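Local coordinates for protein Sso-CP2 metallo-carboxypetidase (Sulfolobus solfataricus, PDB 4MMO) that probably hydrolyses peptides as a zinc-dependent carboxypeptidase of the M20 family, with a zinc ion bound in its catalytic domain, at residues Tyr231-Glu236 and Pro318-Glu323; Lys246-Asp251 and Gln372-Ser377; Trp83-Ala86 and Ala90-Glu93. All coordinates share one frame; numbering follows the deposited sequence.

All three contacts lie near the surface, and they differ in how much apolar packing backs them. Contact 1 is a weak, two-residue salt bridge between a loop turn and helix 318-331. Contact 2 sets a tyrosine just past helix 239-247 against a buried isoleucine of strand 372-374, with the charged group at its border paired to residues outside. Contact 3 is a local hairpin-edge contact, an arginine-glutamate bridge with a threonine beside it. Contacts 1 and 2 interleave along the chain, their nearest atoms about 8 Å apart, and both draw on the chain around helix 239-247. Contact 3 lies across the chain's centre from contact 1, about 44 Å between centres.

Contact 1 (Tyr231-Glu236 and Pro318-Glu323); sequences YDDVRE and PYKVFE
Asp233 and Lys320 reach for each other from opposite directions and make the whole contact, a salt bridge between a loop and the first turns of helix 318-331. Electrostatics comes first. Lys320 NZ lies 3.4 Å from Asp233 OD1, a weak hydrogen bond within the salt bridge, and 3.5 Å from Asp233 OD2, so the ammonium sits almost evenly before both oxygens instead of choosing one. Lys320 CD also comes within 3.8 Å of Asp233 OD2, van der Waals contact of a methylene with the carboxylate; no apolar pair crosses the contact. Lys320 gains its reach from a fully stretched side chain, with CG opposite the backbone N (chi1 -176°) and every later torsion also close to trans, which carries NZ off the helix toward the loop.

Backbone bonds shape the two supports. Tyr231 to Val234 form a type I beta turn closed by Val234 N to Tyr231 O at 3.0 Å, and Asp233 occupies its third position, with its CB directed at the helix. Further backbone bonds tie Asp233 to Asn315 and Arg235 to Pro314, fastening the loop to the chain just ahead of the helix. Beyond the turn, Arg235 NH1 donates to Glu236 O at 3.0 Å, that oxygen lying in the guanidinium plane, and the same nitrogen is salt-bridged to Glu241.

Hydrophobic packing seats the helix on the antiparallel sheet. Val321 rests on Leu312 and Leu183, Phe322 on Leu183 and Ala340, and Tyr319 stacks with Phe343. Lys320 is exposed, so solvent probably screens its long bridge, a surface tie of the loop to this helix. The helix packed on an antiparallel sheet is a feature of the alpha-beta sandwich of the M20 dimerisation domain.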
loop_
_atom_site.group_PDB
_atom_site.type_symbol
_atom_site.label_atom_id
_atom_site.label_comp_id
_atom_site.label_asym_id
_atom_site.label_seq_id
_atom_site.Cartn_x
_atom_site.Cartn_y
_atom_site.Cartn_z
ATOM N N TYR A 231 7.303 -16.210 -21.989
ATOM C CA TYR A 231 6.343 -16.685 -22.986
ATOM C C TYR A 231 6.819 -17.911 -23.766
ATOM O O TYR A 231 6.053 -18.483 -24.538
ATOM C CB TYR A 231 5.995 -15.558 -23.968
ATOM C CG TYR A 231 5.214 -14.425 -23.337
ATOM C CD1 TYR A 231 3.840 -14.518 -23.160
ATOM C CD2 TYR A 231 5.853 -13.267 -22.909
ATOM C CE1 TYR A 231 3.121 -13.490 -22.578
ATOM C CE2 TYR A 231 5.143 -12.232 -22.326
ATOM C CZ TYR A 231 3.779 -12.348 -22.161
ATOM O OH TYR A 231 3.072 -11.322 -21.579
ATOM N N ASP A 232 8.070 -18.319 -23.564
ATOM C CA ASP A 232 8.651 -19.414 -24.348
ATOM C C ASP A 232 7.867 -20.722 -24.215
ATOM O O ASP A 232 7.724 -21.464 -25.183
ATOM C CB ASP A 232 10.111 -19.653 -23.950
ATOM C CG ASP A 232 11.036 -18.528 -24.392
ATOM O OD1 ASP A 232 10.623 -17.707 -25.237
ATOM O OD2 ASP A 232 12.183 -18.473 -23.900
ATOM N N ASP A 233 7.362 -20.997 -23.017
ATOM C CA ASP A 233 6.640 -22.239 -22.755
ATOM C C ASP A 233 5.149 -22.119 -23.073
ATOM O O ASP A 233 4.408 -23.094 -22.957
ATOM C CB ASP A 233 6.813 -22.648 -21.287
ATOM C CG ASP A 233 8.152 -23.312 -21.013
ATOM O OD1 ASP A 233 9.136 -23.004 -21.718
ATOM O OD2 ASP A 233 8.220 -24.146 -20.086
ATOM N N VAL A 234 4.707 -20.921 -23.451
ATOM C CA VAL A 234 3.298 -20.694 -23.766
ATOM C C VAL A 234 3.002 -21.241 -25.160
ATOM O O VAL A 234 3.566 -20.770 -26.148
ATOM C CB VAL A 234 2.942 -19.191 -23.698
ATOM C CG1 VAL A 234 1.538 -18.929 -24.256
ATOM C CG2 VAL A 234 3.046 -18.687 -22.269
ATOM N N ARG A 235 2.122 -22.236 -25.237
ATOM C CA ARG A 235 1.817 -22.883 -26.510
ATOM C C ARG A 235 0.601 -22.269 -27.201
ATOM O O ARG A 235 -0.284 -21.708 -26.555
ATOM C CB ARG A 235 1.599 -24.387 -26.315
ATOM C CG ARG A 235 0.355 -24.779 -25.514
ATOM C CD ARG A 235 -0.172 -26.132 -25.992
ATOM N NE ARG A 235 -1.269 -26.640 -25.171
ATOM C CZ ARG A 235 -2.550 -26.316 -25.331
ATOM N NH1 ARG A 235 -2.923 -25.469 -26.285
ATOM N NH2 ARG A 235 -3.464 -26.840 -24.527
ATOM N N GLU A 236 0.566 -22.388 -28.522
ATOM C CA GLU A 236 -0.563 -21.909 -29.303
ATOM C C GLU A 236 -1.817 -22.691 -28.932
ATOM O O GLU A 236 -1.735 -23.830 -28.468
ATOM C CB GLU A 236 -0.270 -22.071 -30.794
ATOM C CG GLU A 236 -0.197 -23.519 -31.242
ATOM C CD GLU A 236 0.580 -23.695 -32.530
ATOM O OE1 GLU A 236 0.489 -22.812 -33.410
ATOM O OE2 GLU A 236 1.289 -24.716 -32.659
ATOM N N PRO A 318 4.974 -23.090 -12.938
ATOM C CA PRO A 318 5.136 -22.009 -11.961
ATOM C C PRO A 318 6.507 -22.007 -11.290
ATOM O O PRO A 318 7.064 -20.935 -11.036
ATOM C CB PRO A 318 4.027 -22.288 -10.941
ATOM C CG PRO A 318 3.695 -23.723 -11.116
ATOM C CD PRO A 318 3.876 -23.999 -12.566
ATOM N N TYR A 319 7.054 -23.187 -11.019
ATOM C CA TYR A 319 8.383 -23.276 -10.429
ATOM C C TYR A 319 9.439 -22.745 -11.398
ATOM O O TYR A 319 10.424 -22.142 -10.986
ATOM C CB TYR A 319 8.691 -24.714 -10.006
ATOM C CG TYR A 319 7.794 -25.203 -8.891
ATOM C CD1 TYR A 319 8.064 -24.878 -7.571
ATOM C CD2 TYR A 319 6.674 -25.981 -9.160
ATOM C CE1 TYR A 319 7.250 -25.313 -6.547
ATOM C CE2 TYR A 319 5.849 -26.422 -8.135
ATOM C CZ TYR A 319 6.146 -26.082 -6.830
ATOM O OH TYR A 319 5.342 -26.512 -5.799
ATOM N N LYS A 320 9.223 -22.946 -12.691
ATOM C CA LYS A 320 10.134 -22.400 -13.686
ATOM C C LYS A 320 9.994 -20.877 -13.780
ATOM O O LYS A 320 10.990 -20.159 -13.855
ATOM C CB LYS A 320 9.878 -23.037 -15.046
ATOM C CG LYS A 320 10.842 -22.584 -16.122
ATOM C CD LYS A 320 10.745 -23.466 -17.354
ATOM C CE LYS A 320 11.731 -23.032 -18.425
ATOM N NZ LYS A 320 11.684 -23.926 -19.616
ATOM N N VAL A 321 8.757 -20.387 -13.772
ATOM C CA VAL A 321 8.507 -18.955 -13.877
ATOM C C VAL A 321 9.149 -18.238 -12.697
ATOM O O VAL A 321 9.682 -17.140 -12.843
ATOM C CB VAL A 321 6.993 -18.648 -13.938
ATOM C CG1 VAL A 321 6.725 -17.151 -13.811
ATOM C CG2 VAL A 321 6.408 -19.174 -15.240
ATOM N N PHE A 322 9.110 -18.879 -11.533
ATOM C CA PHE A 322 9.735 -18.339 -10.335
ATOM C C PHE A 322 11.235 -18.172 -10.541
ATOM O O PHE A 322 11.825 -17.192 -10.095
ATOM C CB PHE A 322 9.469 -19.257 -9.141
ATOM C CG PHE A 322 9.899 -18.683 -7.819
ATOM C CD1 PHE A 322 9.526 -17.400 -7.448
ATOM C CD2 PHE A 322 10.655 -19.436 -6.935
ATOM C CE1 PHE A 322 9.914 -16.872 -6.227
ATOM C CE2 PHE A 322 11.042 -18.914 -5.711
ATOM C CZ PHE A 322 10.669 -17.632 -5.357
ATOM N N GLU A 323 11.853 -19.131 -11.225
ATOM C CA GLU A 323 13.288 -19.068 -11.480
ATOM C C GLU A 323 13.602 -17.970 -12.493
ATOM O O GLU A 323 14.591 -17.248 -12.349
ATOM C CB GLU A 323 13.815 -20.421 -11.979
ATOM C CG GLU A 323 15.313 -20.443 -12.260
ATOM C CD GLU A 323 16.151 -20.023 -11.060
ATOM O OE1 GLU A 323 15.776 -20.356 -9.915
ATOM O OE2 GLU A 323 17.188 -19.355 -11.264
#

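Contact 2 (Lys246-Asp251 and Gln372-Ser377); sequences KKYDID and QVIPNS
Tyr248 and Ile374 carry the contact, the tyrosine ring meeting the CG2 methyl of the isoleucine at a slant. Tyr248 CD1 is 3.3 Å from Ile374 CG2 and Tyr248 CE1 3.5 Å from the same methyl, so the CD1-CE1 bond of the ring does the touching while OH lies farther along. CG of Tyr248 stands opposite the backbone N (chi1 -170°), which swings the ring across to strand 372-374 although CB itself does not aim there. Ala273 and Leu277 of helix 269-278 also touch this ring.

Beside this pair, Gln372 directs its CB at the other segment and folds back at chi2 (-59°). Its OE1 makes a loose van der Waals contact with Asp249 CB at 4.2 Å; Gln372 OE1 and Lys247 O, both acceptors, lie 4.0 Å apart without bonding, while NE2 donates to Glu370 O. Asp249 turns its carboxylate to Lys269, Lys170 and Arg172.

Backbone bonds to the region around strand 174-176 fix the position of Ile374. The chemistry is therefore divided: apolar contact joins the end of helix 239-247 to the two-stranded parallel sheet, while the carboxylate beside it, with three basic partners, probably stays ionised.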
loop_
_atom_site.group_PDB
_atom_site.type_symbol
_atom_site.label_atom_id
_atom_site.label_comp_id
_atom_site.label_asym_id
_atom_site.label_seq_id
_atom_site.Cartn_x
_atom_site.Cartn_y
_atom_site.Cartn_z
ATOM N N LYS A 246 -14.379 -18.430 -29.554
ATOM C CA LYS A 246 -15.244 -17.699 -30.475
ATOM C C LYS A 246 -16.705 -17.771 -30.035
ATOM O O LYS A 246 -17.464 -16.824 -30.222
ATOM C CB LYS A 246 -15.100 -18.254 -31.892
ATOM N N LYS A 247 -17.090 -18.898 -29.444
ATOM C CA LYS A 247 -18.464 -19.102 -28.998
ATOM C C LYS A 247 -18.723 -18.513 -27.612
ATOM O O LYS A 247 -19.875 -18.344 -27.216
ATOM C CB LYS A 247 -18.797 -20.596 -28.977
ATOM C CG LYS A 247 -18.747 -21.269 -30.338
ATOM C CD LYS A 247 -18.928 -22.773 -30.208
ATOM C CE LYS A 247 -18.560 -23.502 -31.490
ATOM N NZ LYS A 247 -17.569 -24.587 -31.239
ATOM N N TYR A 248 -17.660 -18.212 -26.872
ATOM C CA TYR A 248 -17.813 -17.692 -25.516
ATOM C C TYR A 248 -18.625 -16.404 -25.552
ATOM O O TYR A 248 -18.220 -15.420 -26.168
ATOM C CB TYR A 248 -16.451 -17.457 -24.857
ATOM C CG TYR A 248 -16.532 -17.140 -23.377
ATOM C CD1 TYR A 248 -17.348 -17.878 -22.531
ATOM C CD2 TYR A 248 -15.779 -16.111 -22.826
ATOM C CE1 TYR A 248 -17.424 -17.591 -21.179
ATOM C CE2 TYR A 248 -15.848 -15.819 -21.474
ATOM C CZ TYR A 248 -16.670 -16.564 -20.657
ATOM O OH TYR A 248 -16.742 -16.279 -19.313
ATOM N N ASP A 249 -19.776 -16.429 -24.889
ATOM C CA ASP A 249 -20.772 -15.372 -25.022
ATOM C C ASP A 249 -20.638 -14.336 -23.911
ATOM O O ASP A 249 -20.914 -14.620 -22.745
ATOM C CB ASP A 249 -22.175 -15.984 -25.019
ATOM C CG ASP A 249 -23.236 -15.031 -25.536
ATOM O OD1 ASP A 249 -22.889 -14.070 -26.253
ATOM O OD2 ASP A 249 -24.427 -15.256 -25.232
ATOM N N ILE A 250 -20.215 -13.134 -24.294
ATOM C CA ILE A 250 -19.968 -12.048 -23.356
ATOM C C ILE A 250 -20.793 -10.816 -23.703
ATOM O O ILE A 250 -20.693 -10.286 -24.809
ATOM C CB ILE A 250 -18.476 -11.638 -23.371
ATOM C CG1 ILE A 250 -17.603 -12.797 -22.887
ATOM C CG2 ILE A 250 -18.238 -10.398 -22.500
ATOM C CD1 ILE A 250 -16.115 -12.569 -23.074
ATOM N N ASP A 251 -21.600 -10.360 -22.750
ATOM C CA ASP A 251 -22.241 -9.056 -22.853
ATOM C C ASP A 251 -21.244 -8.025 -22.337
ATOM O O ASP A 251 -21.080 -7.860 -21.129
ATOM C CB ASP A 251 -23.531 -9.019 -22.029
ATOM C CG ASP A 251 -24.341 -7.750 -22.254
ATOM O OD1 ASP A 251 -23.766 -6.731 -22.691
ATOM O OD2 ASP A 251 -25.559 -7.770 -21.988
ATOM N N GLN A 372 -22.556 -23.825 -21.959
ATOM C CA GLN A 372 -21.438 -23.030 -22.446
ATOM C C GLN A 372 -20.118 -23.669 -22.021
ATOM O O GLN A 372 -19.857 -23.852 -20.834
ATOM C CB GLN A 372 -21.545 -21.599 -21.924
ATOM C CG GLN A 372 -22.835 -20.905 -22.341
ATOM C CD GLN A 372 -22.997 -20.843 -23.849
ATOM O OE1 GLN A 372 -22.211 -20.193 -24.542
ATOM N NE2 GLN A 372 -24.009 -21.537 -24.369
ATOM N N VAL A 373 -19.301 -24.008 -23.011
ATOM C CA VAL A 373 -18.079 -24.773 -22.805
ATOM C C VAL A 373 -16.876 -23.878 -23.062
ATOM O O VAL A 373 -16.725 -23.345 -24.163
ATOM C CB VAL A 373 -18.016 -25.978 -23.778
ATOM C CG1 VAL A 373 -16.825 -26.880 -23.464
ATOM C CG2 VAL A 373 -19.307 -26.778 -23.724
ATOM N N ILE A 374 -16.027 -23.700 -22.052
ATOM C CA ILE A 374 -14.793 -22.929 -22.218
ATOM C C ILE A 374 -13.576 -23.802 -21.919
ATOM O O ILE A 374 -13.656 -24.723 -21.106
ATOM C CB ILE A 374 -14.784 -21.666 -21.341
ATOM C CG1 ILE A 374 -15.055 -22.021 -19.878
ATOM C CG2 ILE A 374 -15.820 -20.680 -21.853
ATOM C CD1 ILE A 374 -14.882 -20.852 -18.924
ATOM N N PRO A 375 -12.444 -23.525 -22.585
ATOM C CA PRO A 375 -11.272 -24.397 -22.454
ATOM C C PRO A 375 -10.608 -24.310 -21.078
ATOM O O PRO A 375 -9.899 -25.235 -20.682
ATOM C CB PRO A 375 -10.330 -23.882 -23.545
ATOM C CG PRO A 375 -10.710 -22.456 -23.730
ATOM C CD PRO A 375 -12.185 -22.380 -23.478
ATOM N N ASN A 376 -10.835 -23.208 -20.369
ATOM C CA ASN A 376 -10.321 -23.035 -19.013
ATOM C C ASN A 376 -10.919 -21.794 -18.376
ATOM O O ASN A 376 -11.381 -20.895 -19.076
ATOM C CB ASN A 376 -8.796 -22.919 -19.010
ATOM C CG ASN A 376 -8.301 -21.719 -19.795
ATOM O OD1 ASN A 376 -8.060 -21.807 -20.999
ATOM N ND2 ASN A 376 -8.144 -20.588 -19.113
ATOM N N SER A 377 -10.909 -21.747 -17.048
ATOM C CA SER A 377 -11.387 -20.579 -16.323
ATOM C C SER A 377 -10.306 -19.506 -16.302
ATOM O O SER A 377 -9.129 -19.791 -16.523
ATOM C CB SER A 377 -11.769 -20.960 -14.893
ATOM O OG SER A 377 -10.685 -21.589 -14.230
#

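Contact 3 (Trp83-Ala86 and Ala90-Glu93); sequences WKRA and ATIE
Arg85 and Glu93 meet through a single carboxylate oxygen that receives two donors of the guanidinium. Arg85 NE bonds to Glu93 OE1 at 3.1 Å, with an N-H...O angle of 154°, and Arg85 NH2 adds a weak bond to the same OE1 at 3.2 Å. OE1 sits at the guanidinium edge, in its plane, yet the donor NE reaches it from above the carboxylate plane. The two flat groups stand 81° apart, nearly perpendicular, and Glu93 OE2 is left 3.9 Å from Arg85 NH2. This forked grip on one oxygen differs from the side-on pairing in which two nitrogens face two oxygens.

Thr91 is the other residue of the two segments that touches Arg85. Its side chain crosses that of Arg85 at about a right angle, with Thr91 CB 3.8 Å and Thr91 CG2 3.9 Å from Arg85 CD. The methyl is turned opposite the backbone N while OG1 (chi1 -66°) is hydrogen-bonded to Ser89 OG, so the threonine offers carbon to the arginine and keeps its oxygen for the connecting loop.

Farther out, the extended chain of Glu93 carries its carboxylate off the strand to the arginine. Thr91 and Glu93, two apart on strand 91-93, point to the same side, whereas Ile92 between them points away and packs on Ile9 of helix 3-12. A G1 beta bulge sets Ala90 and Thr91 together opposite Tyr98 of the next strand, whose ring makes a cation-pi contact with the Arg85 guanidinium. Arg85, with the threonine CB and methyl beside its CD, thus ties the preceding loop to the three-stranded antiparallel sheet. Bridge and ring together probably fix the guanidinium's orientation, and pairing the charges probably lowers the cost of each on a partly exposed edge.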
loop_
_atom_site.group_PDB
_atom_site.type_symbol
_atom_site.label_atom_id
_atom_site.label_comp_id
_atom_site.label_asym_id
_atom_site.label_seq_id
_atom_site.Cartn_x
_atom_site.Cartn_y
_atom_site.Cartn_z
ATOM N N TRP A 83 -22.723 -6.911 5.110
ATOM C CA TRP A 83 -23.671 -8.022 5.044
ATOM C C TRP A 83 -25.037 -7.627 5.603
ATOM O O TRP A 83 -25.136 -7.119 6.720
ATOM C CB TRP A 83 -23.137 -9.223 5.829
ATOM C CG TRP A 83 -22.036 -9.970 5.141
ATOM C CD1 TRP A 83 -20.715 -9.625 5.091
ATOM C CD2 TRP A 83 -22.154 -11.200 4.414
ATOM N NE1 TRP A 83 -20.009 -10.561 4.375
ATOM C CE2 TRP A 83 -20.870 -11.538 3.950
ATOM C CE3 TRP A 83 -23.228 -12.045 4.114
ATOM C CZ2 TRP A 83 -20.626 -12.686 3.195
ATOM C CZ3 TRP A 83 -22.981 -13.184 3.361
ATOM C CH2 TRP A 83 -21.692 -13.494 2.914
ATOM N N LYS A 84 -26.092 -7.870 4.826
ATOM C CA LYS A 84 -27.449 -7.553 5.264
ATOM C C LYS A 84 -27.948 -8.572 6.276
ATOM O O LYS A 84 -28.692 -8.238 7.197
ATOM C CB LYS A 84 -28.401 -7.510 4.071
ATOM C CG LYS A 84 -28.108 -6.383 3.108
ATOM C CD LYS A 84 -29.145 -6.315 2.004
ATOM C CE LYS A 84 -28.912 -5.112 1.106
ATOM N NZ LYS A 84 -27.553 -5.125 0.500
ATOM N N ARG A 85 -27.535 -9.819 6.083
ATOM C CA ARG A 85 -27.847 -10.900 7.005
ATOM C C ARG A 85 -26.515 -11.484 7.448
ATOM O O ARG A 85 -25.536 -11.392 6.715
ATOM C CB ARG A 85 -28.700 -11.963 6.310
ATOM C CG ARG A 85 -29.895 -11.406 5.544
ATOM C CD ARG A 85 -30.365 -12.373 4.472
ATOM N NE ARG A 85 -31.445 -11.809 3.665
ATOM C CZ ARG A 85 -31.266 -11.039 2.594
ATOM N NH1 ARG A 85 -30.045 -10.731 2.176
ATOM N NH2 ARG A 85 -32.318 -10.575 1.937
ATOM N N ALA A 86 -26.466 -12.065 8.643
ATOM C CA ALA A 86 -25.216 -12.618 9.157
ATOM C C ALA A 86 -24.644 -13.621 8.153
ATOM O O ALA A 86 -25.380 -14.471 7.657
ATOM C CB ALA A 86 -25.442 -13.288 10.499
ATOM N N ALA A 90 -27.481 -18.476 6.985
ATOM C CA ALA A 90 -28.162 -19.300 5.982
ATOM C C ALA A 90 -29.644 -18.961 5.969
ATOM O O ALA A 90 -30.503 -19.841 5.965
ATOM C CB ALA A 90 -27.950 -20.780 6.256
ATOM N N THR A 91 -29.928 -17.666 5.984
ATOM C CA THR A 91 -31.292 -17.171 5.993
ATOM C C THR A 91 -31.970 -17.466 4.667
ATOM O O THR A 91 -31.379 -17.275 3.604
ATOM C CB THR A 91 -31.312 -15.650 6.232
ATOM O OG1 THR A 91 -30.824 -15.369 7.550
ATOM C CG2 THR A 91 -32.720 -15.080 6.079
ATOM N N ILE A 92 -33.215 -17.925 4.740
ATOM C CA ILE A 92 -34.022 -18.137 3.547
ATOM C C ILE A 92 -34.891 -16.914 3.299
ATOM O O ILE A 92 -35.642 -16.485 4.173
ATOM C CB ILE A 92 -34.914 -19.387 3.673
ATOM C CG1 ILE A 92 -34.049 -20.631 3.872
ATOM C CG2 ILE A 92 -35.782 -19.549 2.428
ATOM C CD1 ILE A 92 -34.825 -21.878 4.242
ATOM N N GLU A 93 -34.780 -16.355 2.101
ATOM C CA GLU A 93 -35.576 -15.199 1.721
ATOM C C GLU A 93 -35.589 -15.067 0.204
ATOM O O GLU A 93 -34.552 -15.197 -0.445
ATOM C CB GLU A 93 -35.013 -13.931 2.362
ATOM C CG GLU A 93 -35.893 -12.704 2.178
ATOM C CD GLU A 93 -35.499 -11.550 3.080
ATOM O OE1 GLU A 93 -34.581 -11.718 3.910
ATOM O OE2 GLU A 93 -36.114 -10.468 2.958
#